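Local coordinates for CD180 antigen (Mus musculus, PDB 3T6Q), which may cooperate with MD-1 and TLR4 in the innate response of B cells to bacterial lipopolysaccharide, leading to NF-kappa-B activation, at residues P104-S118 / N127-I141. Residues are numbered along the deposited sequence; the frame is centred on the assembly and turned at random.
Sequences PKALKHLFFIQTGIS and NQKTLESLYLGSNHI
The carbonyl oxygen of Phe112 is gripped from opposite faces of its plane: the hydroxyl of Thr115 donates from one, and from the other comes the amide of Asn139, with ND2 3.1 Å from Phe112 O, a nearly straight bond (170°) lying in the plane of that amide. The other end of the amide works too. Asn139 OD1 takes the backbone N of Thr115 at 2.8 Å on a lone pair, and Gly116 N adds a weak bond, while CG1 of Ile117 packs against the amide carbon. This is the asparagine ladder of a leucine-rich repeat, where a buried side chain satisfies backbone groups of the preceding coil; Asn163 in turn bonds to Leu136 O and Ile141 N.

Between these turns and the N-terminal loops, strands 109-111 and 133-135 run parallel. On the Leu110 and Leu134 face, the leucine tips lie side by side in the core, CD2 to CD2 4.1 Å. Phe111 and Tyr135 take the other face, both with CG beside the backbone N (chi1 -63° and -68°), which lays the rings in an offset stack, centroids 4.2 Å apart. On the same face His109 ND1 meets Ser133 OG at 2.9 Å, at the ring edge. Nearby, Lys108 bends at chi2 and chi3 to run alongside Glu132, and Lys108 NZ makes a salt bridge to Glu132 OE1, 2.8 Å, from above the carboxylate plane. Basic side chains of the chain of another protein pack on Phe111 and on Tyr135.

Farther back, Gln128 NE2 meets Pro104 O from above the carbonyl plane, opposite Leu107 N, and also bonds to Leu101 O. Neighbouring solenoid coils are thus joined by strand backbone bonds and by the buried amides of Asn139 and Gln128, while Phe111 and Tyr135 lie against the other protein and Gln114 and Ser138 hydrogen-bond to it.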
loop_
_atom_site.group_PDB
_atom_site.type_symbol
_atom_site.label_atom_id
_atom_site.label_comp_id
_atom_site.label_asym_id
_atom_site.label_seq_id
_atom_site.Cartn_x
_atom_site.Cartn_y
_atom_site.Cartn_z
ATOM N N PRO A 104 15.280 21.560 7.589
ATOM C CA PRO A 104 14.193 21.977 8.509
ATOM C C PRO A 104 14.278 21.423 9.942
ATOM O O PRO A 104 13.445 20.587 10.366
ATOM C CB PRO A 104 12.925 21.480 7.807
ATOM C CG PRO A 104 13.371 20.421 6.856
ATOM C CD PRO A 104 14.826 20.592 6.569
ATOM N N LYS A 105 15.263 21.901 10.699
ATOM C CA LYS A 105 15.504 21.349 12.004
ATOM C C LYS A 105 14.390 21.724 13.005
ATOM O O LYS A 105 14.190 20.987 13.967
ATOM C CB LYS A 105 16.904 21.746 12.533
ATOM C CG LYS A 105 18.106 21.118 11.800
ATOM C CD LYS A 105 19.423 21.445 12.524
ATOM C CE LYS A 105 20.719 21.222 11.748
ATOM N NZ LYS A 105 20.647 20.735 10.343
ATOM N N ALA A 106 13.671 22.830 12.775
ATOM C CA ALA A 106 12.510 23.211 13.621
ATOM C C ALA A 106 11.158 22.718 13.065
ATOM O O ALA A 106 10.102 23.226 13.466
ATOM C CB ALA A 106 12.445 24.725 13.887
ATOM N N LEU A 107 11.186 21.733 12.161
ATOM C CA LEU A 107 9.930 21.201 11.608
ATOM C C LEU A 107 8.978 20.767 12.732
ATOM O O LEU A 107 9.407 20.100 13.665
ATOM C CB LEU A 107 10.204 19.997 10.723
ATOM C CG LEU A 107 9.013 19.633 9.814
ATOM C CD1 LEU A 107 8.772 20.711 8.752
ATOM C CD2 LEU A 107 9.236 18.264 9.240
ATOM N N LYS A 108 7.700 21.120 12.624
ATOM C CA LYS A 108 6.727 20.705 13.655
ATOM C C LYS A 108 5.724 19.609 13.244
ATOM O O LYS A 108 5.415 18.715 14.049
ATOM C CB LYS A 108 6.033 21.913 14.243
ATOM C CG LYS A 108 7.047 22.833 14.962
ATOM C CD LYS A 108 6.492 23.508 16.190
ATOM C CE LYS A 108 5.290 24.375 15.880
ATOM N NZ LYS A 108 4.568 24.764 17.130
ATOM N N HIS A 109 5.295 19.636 11.983
ATOM C CA HIS A 109 4.221 18.713 11.514
ATOM C C HIS A 109 4.631 18.134 10.179
ATOM O O HIS A 109 4.967 18.860 9.234
ATOM C CB HIS A 109 2.925 19.497 11.350
ATOM C CG HIS A 109 2.625 20.440 12.522
ATOM N ND1 HIS A 109 2.291 19.989 13.739
ATOM C CD2 HIS A 109 2.667 21.842 12.615
ATOM C CE1 HIS A 109 2.093 21.055 14.584
ATOM N NE2 HIS A 109 2.326 22.182 13.886
ATOM N N LEU A 110 4.596 16.827 10.095
ATOM C CA LEU A 110 5.025 16.160 8.867
ATOM C C LEU A 110 3.917 15.185 8.482
ATOM O O LEU A 110 3.489 14.390 9.333
ATOM C CB LEU A 110 6.350 15.424 9.100
ATOM C CG LEU A 110 6.875 14.500 7.979
ATOM C CD1 LEU A 110 7.142 15.315 6.736
ATOM C CD2 LEU A 110 8.162 13.806 8.386
ATOM N N PHE A 111 3.458 15.269 7.229
ATOM C CA PHE A 111 2.415 14.350 6.693
ATOM C C PHE A 111 3.064 13.416 5.665
ATOM O O PHE A 111 3.663 13.858 4.657
ATOM C CB PHE A 111 1.308 15.161 6.062
ATOM C CG PHE A 111 0.579 16.057 7.057
ATOM C CD1 PHE A 111 -0.653 15.670 7.601
ATOM C CD2 PHE A 111 1.188 17.242 7.545
ATOM C CE1 PHE A 111 -1.336 16.490 8.513
ATOM C CE2 PHE A 111 0.528 18.045 8.503
ATOM C CZ PHE A 111 -0.738 17.662 8.980
ATOM N N PHE A 112 2.982 12.141 5.950
ATOM C CA PHE A 112 3.579 11.099 5.106
ATOM C C PHE A 112 2.499 10.038 4.814
ATOM O O PHE A 112 2.774 8.850 4.760
ATOM C CB PHE A 112 4.762 10.479 5.847
ATOM C CG PHE A 112 6.046 10.537 5.085
ATOM C CD1 PHE A 112 6.543 9.399 4.453
ATOM C CD2 PHE A 112 6.773 11.731 5.020
ATOM C CE1 PHE A 112 7.730 9.438 3.748
ATOM C CE2 PHE A 112 7.986 11.772 4.327
ATOM C CZ PHE A 112 8.439 10.636 3.680
ATOM N N ILE A 113 1.272 10.505 4.597
ATOM C CA ILE A 113 0.109 9.618 4.423
ATOM C C ILE A 113 0.163 8.911 3.049
ATOM O O ILE A 113 0.460 9.523 2.023
ATOM C CB ILE A 113 -1.203 10.454 4.634
ATOM C CG1 ILE A 113 -1.325 10.903 6.103
ATOM C CG2 ILE A 113 -2.466 9.689 4.185
ATOM C CD1 ILE A 113 -2.278 12.086 6.326
ATOM N N GLN A 114 -0.178 7.618 3.028
ATOM C CA GLN A 114 -0.314 6.897 1.769
ATOM C C GLN A 114 0.897 7.193 0.867
ATOM O O GLN A 114 0.771 7.643 -0.288
ATOM C CB GLN A 114 -1.634 7.175 1.032
ATOM C CG GLN A 114 -1.983 6.048 0.043
ATOM C CD GLN A 114 -3.295 6.301 -0.695
ATOM O OE1 GLN A 114 -3.389 7.235 -1.487
ATOM N NE2 GLN A 114 -4.302 5.454 -0.447
ATOM N N THR A 115 2.065 6.898 1.420
ATOM C CA THR A 115 3.335 6.975 0.690
ATOM C C THR A 115 3.892 5.577 0.405
ATOM O O THR A 115 5.052 5.436 -0.023
ATOM C CB THR A 115 4.371 7.790 1.498
ATOM O OG1 THR A 115 4.360 7.295 2.841
ATOM C CG2 THR A 115 3.963 9.280 1.477
ATOM N N GLY A 116 3.124 4.542 0.708
ATOM C CA GLY A 116 3.553 3.175 0.431
ATOM C C GLY A 116 4.520 2.558 1.420
ATOM O O GLY A 116 5.019 1.446 1.191
ATOM N N ILE A 117 4.816 3.251 2.519
ATOM C CA ILE A 117 5.909 2.819 3.392
ATOM C C ILE A 117 5.461 1.692 4.318
ATOM O O ILE A 117 4.297 1.613 4.711
ATOM C CB ILE A 117 6.504 3.993 4.210
ATOM C CG1 ILE A 117 5.477 4.527 5.211
ATOM C CG2 ILE A 117 6.975 5.089 3.235
ATOM C CD1 ILE A 117 6.081 5.466 6.283
ATOM N N SER A 118 6.380 0.821 4.698
ATOM C CA SER A 118 5.990 -0.254 5.600
ATOM C C SER A 118 6.633 -0.102 6.974
ATOM O O SER A 118 6.410 -0.914 7.861
ATOM C CB SER A 118 6.339 -1.593 4.976
ATOM O OG SER A 118 7.723 -1.619 4.706
ATOM N N ASN A 127 17.302 14.559 12.506
ATOM C CA ASN A 127 17.475 16.020 12.566
ATOM C C ASN A 127 16.254 16.810 13.101
ATOM O O ASN A 127 16.314 18.039 13.206
ATOM C CB ASN A 127 17.832 16.594 11.186
ATOM C CG ASN A 127 19.287 16.424 10.832
ATOM O OD1 ASN A 127 20.160 16.697 11.652
ATOM N ND2 ASN A 127 19.565 15.973 9.599
ATOM N N GLN A 128 15.124 16.139 13.340
ATOM C CA GLN A 128 13.895 16.854 13.699
ATOM C C GLN A 128 13.707 16.689 15.208
ATOM O O GLN A 128 13.034 15.749 15.676
ATOM C CB GLN A 128 12.661 16.332 12.910
ATOM C CG GLN A 128 12.474 17.037 11.587
ATOM C CD GLN A 128 13.652 16.752 10.670
ATOM O OE1 GLN A 128 13.981 15.595 10.414
ATOM N NE2 GLN A 128 14.310 17.801 10.207
ATOM N N LYS A 129 14.321 17.595 15.969
ATOM C CA LYS A 129 14.311 17.465 17.425
ATOM C C LYS A 129 13.092 18.087 18.119
ATOM O O LYS A 129 12.885 17.846 19.296
ATOM C CB LYS A 129 15.614 18.033 18.017
ATOM C CG LYS A 129 16.720 17.017 18.223
ATOM C CD LYS A 129 17.466 16.709 16.946
ATOM C CE LYS A 129 18.651 15.806 17.238
ATOM N NZ LYS A 129 19.695 16.539 18.001
ATOM N N THR A 130 12.317 18.897 17.394
ATOM C CA THR A 130 11.117 19.548 17.941
ATOM C C THR A 130 9.801 19.085 17.266
ATOM O O THR A 130 8.813 19.801 17.278
ATOM C CB THR A 130 11.229 21.110 17.940
ATOM O OG1 THR A 130 10.991 21.655 16.635
ATOM C CG2 THR A 130 12.581 21.575 18.464
ATOM N N LEU A 131 9.796 17.885 16.691
ATOM C CA LEU A 131 8.626 17.400 15.928
ATOM C C LEU A 131 7.404 17.308 16.865
ATOM O O LEU A 131 7.501 16.670 17.914
ATOM C CB LEU A 131 8.916 15.991 15.406
ATOM C CG LEU A 131 8.495 15.519 14.005
ATOM C CD1 LEU A 131 7.832 14.153 14.067
ATOM C CD2 LEU A 131 7.696 16.500 13.191
ATOM N N GLU A 132 6.275 17.870 16.437
ATOM C CA GLU A 132 5.009 17.844 17.185
ATOM C C GLU A 132 3.942 16.872 16.644
ATOM O O GLU A 132 3.228 16.281 17.432
ATOM C CB GLU A 132 4.388 19.223 17.208
ATOM C CG GLU A 132 5.269 20.211 17.926
ATOM C CD GLU A 132 4.582 21.541 18.142
ATOM O OE1 GLU A 132 5.255 22.459 18.658
ATOM O OE2 GLU A 132 3.382 21.669 17.802
ATOM N N SER A 133 3.851 16.722 15.324
ATOM C CA SER A 133 2.814 15.881 14.677
ATOM C C SER A 133 3.465 15.006 13.628
ATOM O O SER A 133 4.218 15.509 12.799
ATOM C CB SER A 133 1.786 16.755 13.963
ATOM O OG SER A 133 1.097 17.558 14.882
ATOM N N LEU A 134 3.130 13.715 13.616
ATOM C CA LEU A 134 3.582 12.847 12.557
ATOM C C LEU A 134 2.377 12.047 12.033
ATOM O O LEU A 134 1.816 11.236 12.790
ATOM C CB LEU A 134 4.612 11.872 13.134
ATOM C CG LEU A 134 5.776 11.383 12.264
ATOM C CD1 LEU A 134 6.296 10.018 12.682
ATOM C CD2 LEU A 134 5.656 11.530 10.752
ATOM N N TYR A 135 2.015 12.222 10.759
ATOM C CA TYR A 135 0.855 11.522 10.175
ATOM C C TYR A 135 1.366 10.437 9.219
ATOM O O TYR A 135 1.993 10.735 8.224
ATOM C CB TYR A 135 -0.010 12.533 9.415
ATOM C CG TYR A 135 -0.687 13.514 10.354
ATOM C CD1 TYR A 135 -2.039 13.344 10.724
ATOM C CD2 TYR A 135 0.024 14.569 10.903
ATOM C CE1 TYR A 135 -2.669 14.254 11.601
ATOM C CE2 TYR A 135 -0.599 15.483 11.768
ATOM C CZ TYR A 135 -1.927 15.305 12.123
ATOM O OH TYR A 135 -2.531 16.229 12.987
ATOM N N LEU A 136 1.085 9.196 9.557
ATOM C CA LEU A 136 1.606 8.035 8.848
ATOM C C LEU A 136 0.448 7.165 8.326
ATOM O O LEU A 136 0.619 5.980 8.119
ATOM C CB LEU A 136 2.438 7.260 9.842
ATOM C CG LEU A 136 3.669 8.052 10.412
ATOM C CD1 LEU A 136 4.404 7.150 11.397
ATOM C CD2 LEU A 136 4.617 8.477 9.297
ATOM N N GLY A 137 -0.727 7.759 8.166
ATOM C CA GLY A 137 -1.959 6.967 7.781
ATOM C C GLY A 137 -1.892 6.298 6.407
ATOM O O GLY A 137 -1.140 6.750 5.527
ATOM N N SER A 138 -2.693 5.245 6.211
ATOM C CA SER A 138 -2.920 4.647 4.866
ATOM C C SER A 138 -1.638 4.078 4.232
ATOM O O SER A 138 -1.481 4.081 3.005
ATOM C CB SER A 138 -3.591 5.636 3.907
ATOM O OG SER A 138 -4.765 6.170 4.520
ATOM N N ASN A 139 -0.802 3.495 5.081
ATOM C CA ASN A 139 0.446 2.858 4.688
ATOM C C ASN A 139 0.428 1.357 4.935
ATOM O O ASN A 139 -0.669 0.784 5.022
ATOM C CB ASN A 139 1.619 3.568 5.395
ATOM C CG ASN A 139 1.916 4.912 4.760
ATOM O OD1 ASN A 139 1.954 5.030 3.520
ATOM N ND2 ASN A 139 2.093 5.925 5.579
ATOM N N HIS A 140 1.597 0.705 5.048
ATOM C CA HIS A 140 1.654 -0.742 5.311
ATOM C C HIS A 140 2.280 -0.982 6.675
ATOM O O HIS A 140 2.879 -2.039 6.937
ATOM C CB HIS A 140 2.533 -1.502 4.270
ATOM C CG HIS A 140 2.026 -1.452 2.843
ATOM N ND1 HIS A 140 1.130 -2.342 2.351
ATOM C CD2 HIS A 140 2.358 -0.601 1.779
ATOM C CE1 HIS A 140 0.883 -2.061 1.053
ATOM N NE2 HIS A 140 1.633 -0.996 0.702
ATOM N N ILE A 141 2.194 0.003 7.542
ATOM C CA ILE A 141 2.927 -0.027 8.826
ATOM C C ILE A 141 2.249 -1.049 9.736
ATOM O O ILE A 141 0.996 -1.089 9.834
ATOM C CB ILE A 141 2.913 1.389 9.471
ATOM C CG1 ILE A 141 3.766 2.347 8.625
ATOM C CG2 ILE A 141 3.467 1.387 10.896
ATOM C CD1 ILE A 141 3.622 3.832 8.981
HETATM O O HOH W 1 12.032 19.337 14.518
HETATM O O HOH W 2 -3.751 3.051 1.290
HETATM O O HOH W 3 0.372 3.344 1.113
HETATM O O HOH W 4 4.846 -3.489 8.128
#